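Local coordinates for protein transcriptional regulator (LacI family) (Clostridium acetobutylicum ATCC 824, PDB 3G85) that probably regulates transcription by binding cis-regulatory DNA as a LacI-family repressor-like factor, the part modelled here being its periplasmic-binding-protein-like core, at residues A[12-17]-A[71-76]; A[18-23]-A[51-56]; A[24-29]-A[223-228]; A[30-35]-A[244-249]. All coordinates share one frame; numbering follows the deposited sequence.

Overall arrangement
Contacts 1 and 2 both use strand 13-19, in the parallel sheet of one lobe. Contact 1 is buried and joins it to strand 71-74 by regular backbone bonds and apolar packing. Contact 2 follows the same strand to its C-terminal end, beside strand 46-52, where hydroxyls and waters join in and the contact is partly exposed. Contacts 3 and 4 share helix 27-40. Contact 4 is buried helix packing around a glycine. Contact 3 is more polar and faces the other lobe, whose sheet contains strand 219-224. Salt bridges Arg-29 to Glu-246 and Arg-32 to Asp-227 tie contacts 3 and 4 together. Phe-30 meets Trp-18 of contact 2 and Leu-16 of contact 1.

Contact 1: residues A[12-17]-A[71-76]; sequences PTIALY and AAIIAN
Leu-16 holds CG anti to its backbone N (chi1 176°), and a second turn at chi2 (64°) brings CD1 to Ile-73, 3.8 Å from Ile-73 CG2. The same methyl also reaches the CB of Ala-75. In Ile-73, CG1 lies beside the backbone N (chi1 -58°), and its CD1 meets CG2 of Ile-14 at 3.9 Å. Ile-73 therefore packs against both Ile-14 and Leu-16 on one face of the sheet.

Tyr-17 lies on the other face with Ala-15, Ala-72 and Ile-74. The edge of its ring meets Ala-72, with CE2 3.8 Å from Ala-72 CB. Ile-74 CD1 approaches the same ring obliquely, near CD2.

Four backbone hydrogen bonds join the strands. Ala-15 N donates to Ala-71 O, and Ile-73 N donates to Ala-15 O at 2.8 Å. Tyr-17 N donates to Ile-73 O, and Ala-75 N to Tyr-17 O at 3.0 Å. Tyr-17 O also accepts a bond from a water, which in turn accepts from Asn-76 N. This carbonyl is thus gripped twice where strand 71-74 gives way to a loop.

Helix 245-260 lies against the Ile-14 and Ile-73 face through Val-256 and Cys-252. Phe-69 touches Ala-15 and Tyr-17 on the other. This is the parallel pairing of two inner strands in the sheet of a Rossmann-like, periplasmic-binding-protein lobe.

Contact 2: residues A[18-23]-A[51-56]; sequences WSSDIS and PYKTDC
The Tyr-52 ring carries Ser-19 on one face: Ser-19 CA sits 3.9 Å from the ring centroid in a CH-pi contact, offset toward the rim. Trp-18 N lies at the ring edge. The Trp-18 ring has Ile-22 CD1 over the centre of one face and Ser-23 O at its edge.

Tyr-52 N donates to Trp-18 O at 3.0 Å. The return bond from Ser-20 N to Tyr-52 O is weak. A water accepts from Ser-19 N and also bonds to Tyr-52 OH, bridging the ring's far end to the backbone.

At the strand ends, side-chain hydroxyls join in. Ser-20 OG stands between its own N and carbonyl carbon (chi1 68°), where it accepts from Thr-54 N at 2.9 Å. Ser-19 OG donates to Asp-21 OD1 at 2.6 Å and receives a bond from a second water, which accepts from Asp-55 N.

A type I turn from Ser-19 to Ile-22 and a type II turn from Lys-53 to Cys-56 follow strands 13-19 and 46-52, the two strands of a beta-alpha-beta unit linked by helix 27-40. Helix 79-87 touches Tyr-52 through Asp-81, and Trp-18 meets Phe-30 of helix 27-40 edge-to-face.

Contact 3: residues A[24-29]-A[223-228]; sequences VNIISR and IGMNDR
The contact joins the two lobes of a periplasmic-binding-protein-like core. The start of helix 27-40 in one lobe meets the loop that follows strand 219-224 in the other. Arg-29 carries much of the contact. Its CD lies 3.2 Å from Met-225 O. The bend at chi3 (71°) then swings NE and the guanidinium round, and NH1 of Arg-29 gives the same carbonyl oxygen a weak but straight hydrogen bond of 3.3 Å. Met-225 O and Gly-224 O both lie at the edge of the guanidinium, near its plane.

The strongest partners of Arg-29 are acidic. NE forms a salt bridge with Glu-246, and NH2 forms one with Asp-242. Arg-228 crosses Arg-29 at about a right angle, with its NE 3.9 Å from Arg-29 NH2. Asp-242 OD2 bridges both groups, so its charge probably offsets their proximity.

Ile-26 supplies the apolar part. Its CD1 meets CB of selenomethionine Met-225 at 4.1 Å, and its CG1 lies 3.4 Å from Asn-226 OD1. That oxygen also lies against CB of Asn-25, at 3.3 Å.

A water completes the link. It donates to Asn-25 O at 2.9 Å and accepts from Asp-227 N at 2.9 Å. Asp-227 itself is the N-cap of helix 228-232: its OD1 accepts from Glu-229 N, while OD2 makes a salt bridge with Arg-32. Asp-242 and Ile-245 flank the contact where the chain passes from strand 239-242 of one lobe to helix 245-260 of the other. This is the interface between the two lobes of the LacI-type, periplasmic-binding-protein-like fold.

Contact 4: residues A[30-35]-A[244-249]; sequences FLRGLQ and PIEEMA
Phe-30 and Ile-245 meet where two helices of one lobe pack together in this two-lobed, periplasmic-binding-protein-like fold. The segments 30-35 of helix 27-40 and 245-249 of helix 245-260 cross at -48°, their axes 7.3 Å apart at closest approach.

The CB of Phe-30 starts away from the other helix, and the ring then turns back to it. CG lies 3.9 Å from Ile-245 CG2. On one side of the ring, CD2 is closest to that methyl, at 3.4 Å, and CE2 follows closely. On the other, CD1 meets Ala-249 CB at 4.2 Å. CZ, at the tip, is still near the Ile-245 methyl. Ile-245 CG2 thus sits over one ring face, offset toward the rim, in a CH-pi contact. CG1 stands beside the backbone N of Ile-245 (chi1 -71°), which leaves CG2 anti to that N and facing the ring. The Phe-30 ring also touches that of Phe-97.

Leu-34 adds a second apolar point. Its CD2 packs on Ala-249, 3.6 Å from the carbonyl O and a little farther from CB.

Gly-33, with no side chain, lets the backbones come close. Its CA lies 3.8 Å from Glu-246 CA and makes a CA-H...O contact with Glu-246 O. Beside it, Glu-246 packs its CB against Gly-33 CA and turns its carboxylate to Arg-29, with which it forms a salt bridge. Arg-32 is near that carboxylate but pairs with Asp-227. One water spans the helices, donating to Gly-33 O at 3.0 Å and to Glu-246 O at 3.2 Å.

Contact 1: residues A[12-17]-A[71-76]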
loop_
_atom_site.group_PDB
_atom_site.type_symbol
_atom_site.label_atom_id
_atom_site.label_comp_id
_atom_site.label_asym_id
_atom_site.label_seq_id
_atom_site.Cartn_x
_atom_site.Cartn_y
_atom_site.Cartn_z
ATOM N N PRO A 12 -3.059 8.329 27.461
ATOM C CA PRO A 12 -2.025 7.399 26.949
ATOM C C PRO A 12 -1.574 7.827 25.544
ATOM O O PRO A 12 -2.351 8.447 24.826
ATOM C CB PRO A 12 -2.747 6.063 26.861
ATOM C CG PRO A 12 -4.172 6.291 27.418
ATOM C CD PRO A 12 -4.416 7.751 27.459
ATOM N N THR A 13 -0.346 7.491 25.161
ATOM C CA THR A 13 0.150 7.871 23.839
ATOM C C THR A 13 0.435 6.645 22.973
ATOM O O THR A 13 1.143 5.715 23.408
ATOM C CB THR A 13 1.440 8.734 23.924
ATOM O OG1 THR A 13 1.166 9.889 24.724
ATOM C CG2 THR A 13 1.886 9.188 22.531
ATOM N N ILE A 14 -0.079 6.692 21.748
ATOM C CA ILE A 14 0.198 5.678 20.734
ATOM C C ILE A 14 1.179 6.266 19.695
ATOM O O ILE A 14 0.907 7.330 19.116
ATOM C CB ILE A 14 -1.082 5.288 19.978
ATOM C CG1 ILE A 14 -2.156 4.756 20.957
ATOM C CG2 ILE A 14 -0.786 4.251 18.855
ATOM C CD1 ILE A 14 -3.535 4.692 20.337
ATOM N N ALA A 15 2.268 5.556 19.431
ATOM C CA ALA A 15 3.251 6.010 18.446
ATOM C C ALA A 15 3.055 5.278 17.112
ATOM O O ALA A 15 2.929 4.038 17.078
ATOM C CB ALA A 15 4.676 5.812 18.965
ATOM N N LEU A 16 3.051 6.052 16.028
ATOM C CA LEU A 16 3.112 5.489 14.699
ATOM C C LEU A 16 4.565 5.591 14.254
ATOM O O LEU A 16 5.052 6.700 13.986
ATOM C CB LEU A 16 2.217 6.252 13.739
ATOM C CG LEU A 16 2.243 5.827 12.273
ATOM C CD1 LEU A 16 1.717 4.384 12.096
ATOM C CD2 LEU A 16 1.451 6.822 11.454
ATOM N N TYR A 17 5.248 4.445 14.200
ATOM C CA TYR A 17 6.614 4.427 13.674
ATOM C C TYR A 17 6.596 4.390 12.143
ATOM O O TYR A 17 6.016 3.482 11.573
ATOM C CB TYR A 17 7.363 3.240 14.241
ATOM C CG TYR A 17 7.782 3.519 15.651
ATOM C CD1 TYR A 17 8.946 4.238 15.909
ATOM C CD2 TYR A 17 6.968 3.136 16.732
ATOM C CE1 TYR A 17 9.337 4.534 17.201
ATOM C CE2 TYR A 17 7.335 3.429 18.057
ATOM C CZ TYR A 17 8.530 4.150 18.276
ATOM O OH TYR A 17 8.931 4.459 19.552
ATOM N N ALA A 71 1.574 2.241 23.402
ATOM C CA ALA A 71 1.357 1.303 22.301
ATOM C C ALA A 71 2.066 1.845 21.070
ATOM O O ALA A 71 2.384 3.048 20.991
ATOM C CB ALA A 71 -0.140 1.153 22.021
ATOM N N ALA A 72 2.317 0.973 20.099
ATOM C CA ALA A 72 2.929 1.426 18.848
ATOM C C ALA A 72 2.286 0.724 17.680
ATOM O O ALA A 72 1.867 -0.427 17.803
ATOM C CB ALA A 72 4.415 1.141 18.849
ATOM N N ILE A 73 2.267 1.409 16.542
ATOM C CA ILE A 73 1.841 0.828 15.269
ATOM C C ILE A 73 3.051 1.013 14.365
ATOM O O ILE A 73 3.570 2.143 14.273
ATOM C CB ILE A 73 0.689 1.644 14.634
ATOM C CG1 ILE A 73 -0.531 1.725 15.575
ATOM C CG2 ILE A 73 0.305 1.022 13.308
ATOM C CD1 ILE A 73 -1.502 2.883 15.271
ATOM N N ILE A 74 3.491 -0.051 13.692
ATOM C CA ILE A 74 4.624 0.069 12.770
ATOM C C ILE A 74 4.099 0.058 11.368
ATOM O O ILE A 74 3.552 -0.955 10.941
ATOM C CB ILE A 74 5.604 -1.085 12.879
ATOM C CG1 ILE A 74 5.842 -1.510 14.333
ATOM C CG2 ILE A 74 6.889 -0.714 12.098
ATOM C CD1 ILE A 74 6.271 -0.422 15.323
ATOM N N ALA A 75 4.252 1.184 10.667
ATOM C CA ALA A 75 3.666 1.351 9.328
ATOM C C ALA A 75 4.215 0.386 8.264
ATOM O O ALA A 75 3.447 -0.132 7.442
ATOM C CB ALA A 75 3.805 2.799 8.875
ATOM N N ASN A 76 5.539 0.159 8.267
ATOM C CA ASN A 76 6.160 -0.727 7.282
ATOM C C ASN A 76 7.413 -1.366 7.850
ATOM O O ASN A 76 8.528 -0.880 7.594
ATOM C CB ASN A 76 6.489 0.047 5.961
ATOM C CG ASN A 76 7.183 -0.845 4.919
ATOM O OD1 ASN A 76 6.756 -1.985 4.685
ATOM N ND2 ASN A 76 8.263 -0.336 4.308
HETATM O O HOH W 1 7.492 1.812 9.581
#

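Contact 2: residues A[18-23]-A[51-56]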
loop_
_atom_site.group_PDB
_atom_site.type_symbol
_atom_site.label_atom_id
_atom_site.label_comp_id
_atom_site.label_asym_id
_atom_site.label_seq_id
_atom_site.Cartn_x
_atom_site.Cartn_y
_atom_site.Cartn_z
ATOM N N TRP A 18 7.278 5.367 11.527
ATOM C CA TRP A 18 7.201 5.633 10.090
ATOM C C TRP A 18 8.581 5.486 9.436
ATOM O O TRP A 18 9.431 6.398 9.517
ATOM C CB TRP A 18 6.675 7.066 9.845
ATOM C CG TRP A 18 6.356 7.294 8.397
ATOM C CD1 TRP A 18 7.136 7.908 7.458
ATOM C CD2 TRP A 18 5.135 6.919 7.731
ATOM N NE1 TRP A 18 6.483 7.913 6.233
ATOM C CE2 TRP A 18 5.269 7.279 6.377
ATOM C CE3 TRP A 18 3.968 6.238 8.144
ATOM C CZ2 TRP A 18 4.238 7.079 5.446
ATOM C CZ3 TRP A 18 2.961 5.989 7.193
ATOM C CH2 TRP A 18 3.113 6.413 5.859
ATOM N N SER A 19 8.799 4.330 8.826
ATOM C CA SER A 19 10.075 4.023 8.152
ATOM C C SER A 19 10.397 5.007 6.996
ATOM O O SER A 19 9.510 5.419 6.226
ATOM C CB SER A 19 10.012 2.596 7.628
ATOM O OG SER A 19 11.256 2.248 7.058
ATOM N N SER A 20 11.668 5.370 6.873
ATOM C CA SER A 20 12.101 6.284 5.805
ATOM C C SER A 20 11.942 5.686 4.383
ATOM O O SER A 20 11.976 6.420 3.389
ATOM C CB SER A 20 13.562 6.732 6.081
ATOM O OG SER A 20 14.423 5.624 5.936
ATOM N N ASP A 21 11.793 4.377 4.254
ATOM C CA ASP A 21 11.619 3.825 2.891
ATOM C C ASP A 21 10.203 4.057 2.312
ATOM O O ASP A 21 10.000 3.915 1.108
ATOM C CB ASP A 21 12.043 2.355 2.790
ATOM C CG ASP A 21 11.237 1.432 3.690
ATOM O OD1 ASP A 21 10.499 1.903 4.583
ATOM O OD2 ASP A 21 11.347 0.199 3.491
ATOM N N ILE A 22 9.244 4.414 3.176
ATOM C CA ILE A 22 7.882 4.611 2.747
ATOM C C ILE A 22 7.782 5.932 1.970
ATOM O O ILE A 22 8.348 6.955 2.385
ATOM C CB ILE A 22 6.884 4.644 3.919
ATOM C CG1 ILE A 22 7.040 3.387 4.825
ATOM C CG2 ILE A 22 5.461 4.772 3.349
ATOM C CD1 ILE A 22 6.392 3.524 6.229
ATOM N N SER A 23 7.047 5.899 0.864
ATOM C CA SER A 23 6.688 7.110 0.147
ATOM C C SER A 23 6.045 8.100 1.125
ATOM O O SER A 23 5.020 7.789 1.737
ATOM C CB SER A 23 5.709 6.764 -0.971
ATOM O OG SER A 23 5.258 7.951 -1.595
ATOM N N PRO A 51 9.168 9.238 12.773
ATOM C CA PRO A 51 9.970 8.873 11.598
ATOM C C PRO A 51 11.240 8.187 12.095
ATOM O O PRO A 51 11.847 8.648 13.079
ATOM C CB PRO A 51 10.309 10.239 10.979
ATOM C CG PRO A 51 9.269 11.179 11.479
ATOM C CD PRO A 51 9.014 10.707 12.895
ATOM N N TYR A 52 11.606 7.081 11.488
ATOM C CA TYR A 52 12.887 6.462 11.760
ATOM C C TYR A 52 13.490 5.935 10.474
ATOM O O TYR A 52 12.797 5.705 9.486
ATOM C CB TYR A 52 12.711 5.344 12.792
ATOM C CG TYR A 52 11.969 4.149 12.261
ATOM C CD1 TYR A 52 10.571 4.123 12.258
ATOM C CD2 TYR A 52 12.657 3.016 11.797
ATOM C CE1 TYR A 52 9.883 3.001 11.748
ATOM C CE2 TYR A 52 11.981 1.916 11.288
ATOM C CZ TYR A 52 10.587 1.909 11.282
ATOM O OH TYR A 52 9.877 0.804 10.801
ATOM N N LYS A 53 14.803 5.739 10.480
ATOM C CA LYS A 53 15.498 5.303 9.287
ATOM C C LYS A 53 15.274 3.816 9.043
ATOM O O LYS A 53 15.234 3.046 9.982
ATOM C CB LYS A 53 16.993 5.639 9.452
ATOM C CG LYS A 53 17.882 5.349 8.281
ATOM C CD LYS A 53 19.277 5.949 8.629
ATOM C CE LYS A 53 20.420 5.302 7.859
ATOM N NZ LYS A 53 20.115 5.160 6.394
ATOM N N THR A 54 15.088 3.425 7.785
ATOM C CA THR A 54 14.922 2.011 7.427
ATOM C C THR A 54 15.896 1.124 8.220
ATOM O O THR A 54 17.070 1.461 8.347
ATOM C CB THR A 54 15.196 1.798 5.918
ATOM O OG1 THR A 54 14.284 2.604 5.157
ATOM C CG2 THR A 54 15.029 0.335 5.533
ATOM N N ASP A 55 15.400 0.014 8.760
ATOM C CA ASP A 55 16.220 -0.935 9.532
ATOM C C ASP A 55 16.667 -0.465 10.914
ATOM O O ASP A 55 17.463 -1.156 11.583
ATOM C CB ASP A 55 17.426 -1.436 8.709
ATOM C CG ASP A 55 17.016 -2.335 7.547
ATOM O OD1 ASP A 55 15.935 -2.980 7.592
ATOM O OD2 ASP A 55 17.780 -2.410 6.574
ATOM N N CYS A 56 16.163 0.681 11.377
ATOM C CA CYS A 56 16.594 1.181 12.664
ATOM C C CYS A 56 15.515 1.135 13.750
ATOM O O CYS A 56 15.672 1.753 14.791
ATOM C CB CYS A 56 17.139 2.600 12.528
ATOM S SG CYS A 56 18.586 2.697 11.443
HETATM O O HOH W 1 7.492 1.812 9.581
HETATM O O HOH W 2 12.326 -0.081 7.759
#

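Contact 3: residues A[24-29]-A[223-228]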
loop_
_atom_site.group_PDB
_atom_site.type_symbol
_atom_site.label_atom_id
_atom_site.label_comp_id
_atom_site.label_asym_id
_atom_site.label_seq_id
_atom_site.Cartn_x
_atom_site.Cartn_y
_atom_site.Cartn_z
ATOM N N VAL A 24 6.649 9.284 1.272
ATOM C CA VAL A 24 6.214 10.216 2.327
ATOM C C VAL A 24 4.784 10.675 2.144
ATOM O O VAL A 24 4.108 11.003 3.120
ATOM C CB VAL A 24 7.121 11.487 2.486
ATOM C CG1 VAL A 24 8.542 11.087 2.832
ATOM C CG2 VAL A 24 7.082 12.358 1.232
ATOM N N ASN A 25 4.308 10.699 0.900
ATOM C CA ASN A 25 2.944 11.181 0.646
ATOM C C ASN A 25 1.861 10.317 1.257
ATOM O O ASN A 25 0.737 10.788 1.520
ATOM C CB ASN A 25 2.705 11.325 -0.854
ATOM C CG ASN A 25 3.536 12.408 -1.429
ATOM O OD1 ASN A 25 4.679 12.177 -1.788
ATOM N ND2 ASN A 25 3.007 13.608 -1.461
ATOM N N ILE A 26 2.190 9.050 1.489
ATOM C CA ILE A 26 1.203 8.138 2.038
ATOM C C ILE A 26 0.807 8.547 3.473
ATOM O O ILE A 26 -0.284 8.219 3.968
ATOM C CB ILE A 26 1.675 6.661 1.980
ATOM C CG1 ILE A 26 1.932 6.248 0.531
ATOM C CG2 ILE A 26 0.578 5.744 2.552
ATOM C CD1 ILE A 26 2.683 4.880 0.349
ATOM N N ILE A 27 1.681 9.314 4.120
ATOM C CA ILE A 27 1.491 9.621 5.529
ATOM C C ILE A 27 0.191 10.419 5.744
ATOM O O ILE A 27 -0.457 10.277 6.763
ATOM C CB ILE A 27 2.764 10.271 6.133
ATOM C CG1 ILE A 27 2.911 9.936 7.643
ATOM C CG2 ILE A 27 2.835 11.733 5.822
ATOM C CD1 ILE A 27 2.138 10.830 8.555
ATOM N N SER A 28 -0.248 11.154 4.727
ATOM C CA SER A 28 -1.471 11.926 4.857
ATOM C C SER A 28 -2.717 11.072 5.158
ATOM O O SER A 28 -3.600 11.495 5.899
ATOM C CB SER A 28 -1.691 12.788 3.604
ATOM O OG SER A 28 -1.919 11.971 2.473
ATOM N N ARG A 29 -2.790 9.883 4.568
ATOM C CA ARG A 29 -3.934 8.993 4.784
ATOM C C ARG A 29 -3.936 8.414 6.177
ATOM O O ARG A 29 -4.994 8.193 6.786
ATOM C CB ARG A 29 -3.888 7.851 3.761
ATOM C CG ARG A 29 -3.953 8.388 2.290
ATOM C CD ARG A 29 -4.124 7.219 1.339
ATOM N NE ARG A 29 -5.467 6.652 1.447
ATOM C CZ ARG A 29 -5.907 5.650 0.686
ATOM N NH1 ARG A 29 -5.072 5.081 -0.181
ATOM N NH2 ARG A 29 -7.141 5.191 0.832
ATOM N N ILE A 223 -2.693 0.489 -8.270
ATOM C CA ILE A 223 -2.887 0.272 -6.828
ATOM C C ILE A 223 -2.932 1.645 -6.144
ATOM O O ILE A 223 -2.029 2.471 -6.324
ATOM C CB ILE A 223 -1.757 -0.586 -6.217
ATOM C CG1 ILE A 223 -1.704 -1.993 -6.864
ATOM C CG2 ILE A 223 -1.875 -0.641 -4.664
ATOM C CD1 ILE A 223 -2.972 -2.839 -6.565
ATOM N N GLY A 224 -3.987 1.887 -5.380
ATOM C CA GLY A 224 -4.174 3.210 -4.760
ATOM C C GLY A 224 -3.450 3.303 -3.440
ATOM O O GLY A 224 -3.790 2.600 -2.483
HETATM N N MSE A 225 -2.419 4.140 -3.386
HETATM C CA MSE A 225 -1.629 4.259 -2.153
HETATM C C MSE A 225 -1.783 5.645 -1.559
HETATM O O MSE A 225 -1.848 5.789 -0.336
HETATM C CB MSE A 225 -0.145 3.971 -2.425
HETATM C CG MSE A 225 0.070 2.683 -3.182
HETATM SE SE MSE A 225 1.962 2.194 -3.056
HETATM C CE MSE A 225 1.797 0.393 -3.583
ATOM N N ASN A 226 -1.774 6.660 -2.428
ATOM C CA ASN A 226 -1.955 8.044 -1.992
ATOM C C ASN A 226 -3.435 8.422 -2.000
ATOM O O ASN A 226 -4.304 7.628 -2.386
ATOM C CB ASN A 226 -1.134 9.033 -2.853
ATOM C CG ASN A 226 0.386 8.849 -2.681
ATOM O OD1 ASN A 226 0.887 8.679 -1.584
ATOM N ND2 ASN A 226 1.108 8.867 -3.786
ATOM N N ASP A 227 -3.720 9.634 -1.557
ATOM C CA ASP A 227 -5.077 10.181 -1.507
ATOM C C ASP A 227 -5.932 9.849 -2.758
ATOM O O ASP A 227 -5.558 10.176 -3.869
ATOM C CB ASP A 227 -4.917 11.696 -1.303
ATOM C CG ASP A 227 -6.183 12.389 -0.890
ATOM O OD1 ASP A 227 -7.268 12.115 -1.475
ATOM O OD2 ASP A 227 -6.058 13.288 -0.008
ATOM N N ARG A 228 -7.061 9.166 -2.556
ATOM C CA ARG A 228 -7.987 8.760 -3.628
ATOM C C ARG A 228 -8.415 9.904 -4.583
ATOM O O ARG A 228 -8.761 9.654 -5.755
ATOM C CB ARG A 228 -9.264 8.173 -3.011
ATOM C CG ARG A 228 -9.095 6.827 -2.281
ATOM C CD ARG A 228 -10.505 6.348 -1.813
ATOM N NE ARG A 228 -10.434 4.978 -1.307
ATOM C CZ ARG A 228 -11.244 4.445 -0.376
ATOM N NH1 ARG A 228 -12.212 5.187 0.172
ATOM N NH2 ARG A 228 -11.079 3.172 0.003
HETATM O O HOH W 3 -1.495 11.054 -0.339
#

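Contact 4: residues A[30-35]-A[244-249]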
loop_
_atom_site.group_PDB
_atom_site.type_symbol
_atom_site.label_atom_id
_atom_site.label_comp_id
_atom_site.label_asym_id
_atom_site.label_seq_id
_atom_site.Cartn_x
_atom_site.Cartn_y
_atom_site.Cartn_z
ATOM N N PHE A 30 -2.748 8.107 6.656
ATOM C CA PHE A 30 -2.613 7.619 8.023
ATOM C C PHE A 30 -3.053 8.691 9.018
ATOM O O PHE A 30 -3.834 8.429 9.941
ATOM C CB PHE A 30 -1.164 7.282 8.281
ATOM C CG PHE A 30 -0.809 5.893 7.932
ATOM C CD1 PHE A 30 -0.839 4.906 8.912
ATOM C CD2 PHE A 30 -0.425 5.573 6.629
ATOM C CE1 PHE A 30 -0.465 3.567 8.612
ATOM C CE2 PHE A 30 -0.044 4.232 6.304
ATOM C CZ PHE A 30 -0.088 3.231 7.312
ATOM N N LEU A 31 -2.521 9.889 8.839
ATOM C CA LEU A 31 -2.906 11.022 9.682
ATOM C C LEU A 31 -4.413 11.280 9.571
ATOM O O LEU A 31 -5.092 11.438 10.580
ATOM C CB LEU A 31 -2.078 12.260 9.305
ATOM C CG LEU A 31 -2.277 13.490 10.199
ATOM C CD1 LEU A 31 -1.940 13.090 11.632
ATOM C CD2 LEU A 31 -1.430 14.672 9.735
ATOM N N ARG A 32 -4.944 11.306 8.349
ATOM C CA ARG A 32 -6.380 11.536 8.179
ATOM C C ARG A 32 -7.169 10.480 8.914
ATOM O O ARG A 32 -8.108 10.809 9.635
ATOM C CB ARG A 32 -6.802 11.549 6.712
ATOM C CG ARG A 32 -8.222 12.038 6.544
ATOM C CD ARG A 32 -8.758 11.907 5.125
ATOM N NE ARG A 32 -7.830 12.382 4.099
ATOM C CZ ARG A 32 -7.696 13.639 3.686
ATOM N NH1 ARG A 32 -8.420 14.629 4.238
ATOM N NH2 ARG A 32 -6.803 13.907 2.722
ATOM N N GLY A 33 -6.787 9.207 8.750
ATOM C CA GLY A 33 -7.503 8.116 9.410
ATOM C C GLY A 33 -7.412 8.206 10.926
ATOM O O GLY A 33 -8.413 7.954 11.632
ATOM N N LEU A 34 -6.224 8.551 11.425
ATOM C CA LEU A 34 -6.010 8.688 12.879
ATOM C C LEU A 34 -6.769 9.889 13.471
ATOM O O LEU A 34 -7.448 9.720 14.479
ATOM C CB LEU A 34 -4.530 8.768 13.249
ATOM C CG LEU A 34 -3.676 7.518 12.941
ATOM C CD1 LEU A 34 -2.212 7.924 13.103
ATOM C CD2 LEU A 34 -4.042 6.268 13.771
ATOM N N GLN A 35 -6.634 11.069 12.863
ATOM C CA GLN A 35 -7.396 12.266 13.286
ATOM C C GLN A 35 -8.894 11.912 13.378
ATOM O O GLN A 35 -9.584 12.252 14.348
ATOM C CB GLN A 35 -7.142 13.478 12.346
ATOM C CG GLN A 35 -5.701 14.133 12.450
ATOM C CD GLN A 35 -5.375 15.179 11.335
ATOM O OE1 GLN A 35 -4.583 16.120 11.545
ATOM N NE2 GLN A 35 -5.990 15.020 10.162
ATOM N N PRO A 244 -7.136 0.661 1.745
ATOM C CA PRO A 244 -8.021 1.511 2.580
ATOM C C PRO A 244 -7.322 1.996 3.860
ATOM O O PRO A 244 -7.693 1.634 4.996
ATOM C CB PRO A 244 -9.239 0.613 2.831
ATOM C CG PRO A 244 -8.619 -0.844 2.831
ATOM C CD PRO A 244 -7.430 -0.786 1.865
ATOM N N ILE A 245 -6.312 2.842 3.664
ATOM C CA ILE A 245 -5.398 3.195 4.721
ATOM C C ILE A 245 -6.102 3.945 5.838
ATOM O O ILE A 245 -5.806 3.696 7.017
ATOM C CB ILE A 245 -4.203 3.991 4.195
ATOM C CG1 ILE A 245 -3.294 3.046 3.364
ATOM C CG2 ILE A 245 -3.400 4.610 5.356
ATOM C CD1 ILE A 245 -2.429 3.800 2.302
ATOM N N GLU A 246 -7.014 4.861 5.488
ATOM C CA GLU A 246 -7.719 5.611 6.546
ATOM C C GLU A 246 -8.444 4.678 7.529
ATOM O O GLU A 246 -8.225 4.803 8.743
ATOM C CB GLU A 246 -8.659 6.702 6.001
ATOM C CG GLU A 246 -7.911 7.751 5.157
ATOM C CD GLU A 246 -7.747 7.364 3.704
ATOM O OE1 GLU A 246 -8.043 6.218 3.316
ATOM O OE2 GLU A 246 -7.286 8.227 2.947
ATOM N N GLU A 247 -9.259 3.757 7.007
ATOM C CA GLU A 247 -10.012 2.822 7.839
ATOM C C GLU A 247 -9.093 1.879 8.593
ATOM O O GLU A 247 -9.342 1.565 9.771
ATOM C CB GLU A 247 -10.981 2.010 6.987
ATOM C CG GLU A 247 -12.132 2.812 6.450
ATOM C CD GLU A 247 -13.001 3.453 7.538
ATOM O OE1 GLU A 247 -13.073 2.944 8.685
ATOM O OE2 GLU A 247 -13.617 4.495 7.238
HETATM N N MSE A 248 -8.027 1.427 7.923
HETATM C CA MSE A 248 -7.032 0.561 8.597
HETATM C C MSE A 248 -6.350 1.237 9.783
HETATM O O MSE A 248 -6.167 0.620 10.846
HETATM C CB MSE A 248 -5.982 0.071 7.591
HETATM C CG MSE A 248 -6.606 -0.883 6.566
HETATM SE SE MSE A 248 -5.354 -1.243 5.076
HETATM C CE MSE A 248 -4.065 -2.440 5.991
ATOM N N ALA A 249 -5.953 2.490 9.591
ATOM C CA ALA A 249 -5.322 3.261 10.656
ATOM C C ALA A 249 -6.271 3.437 11.862
ATOM O O ALA A 249 -5.848 3.278 13.014
ATOM C CB ALA A 249 -4.840 4.621 10.125
HETATM O O HOH W 4 -10.538 6.077 10.536
#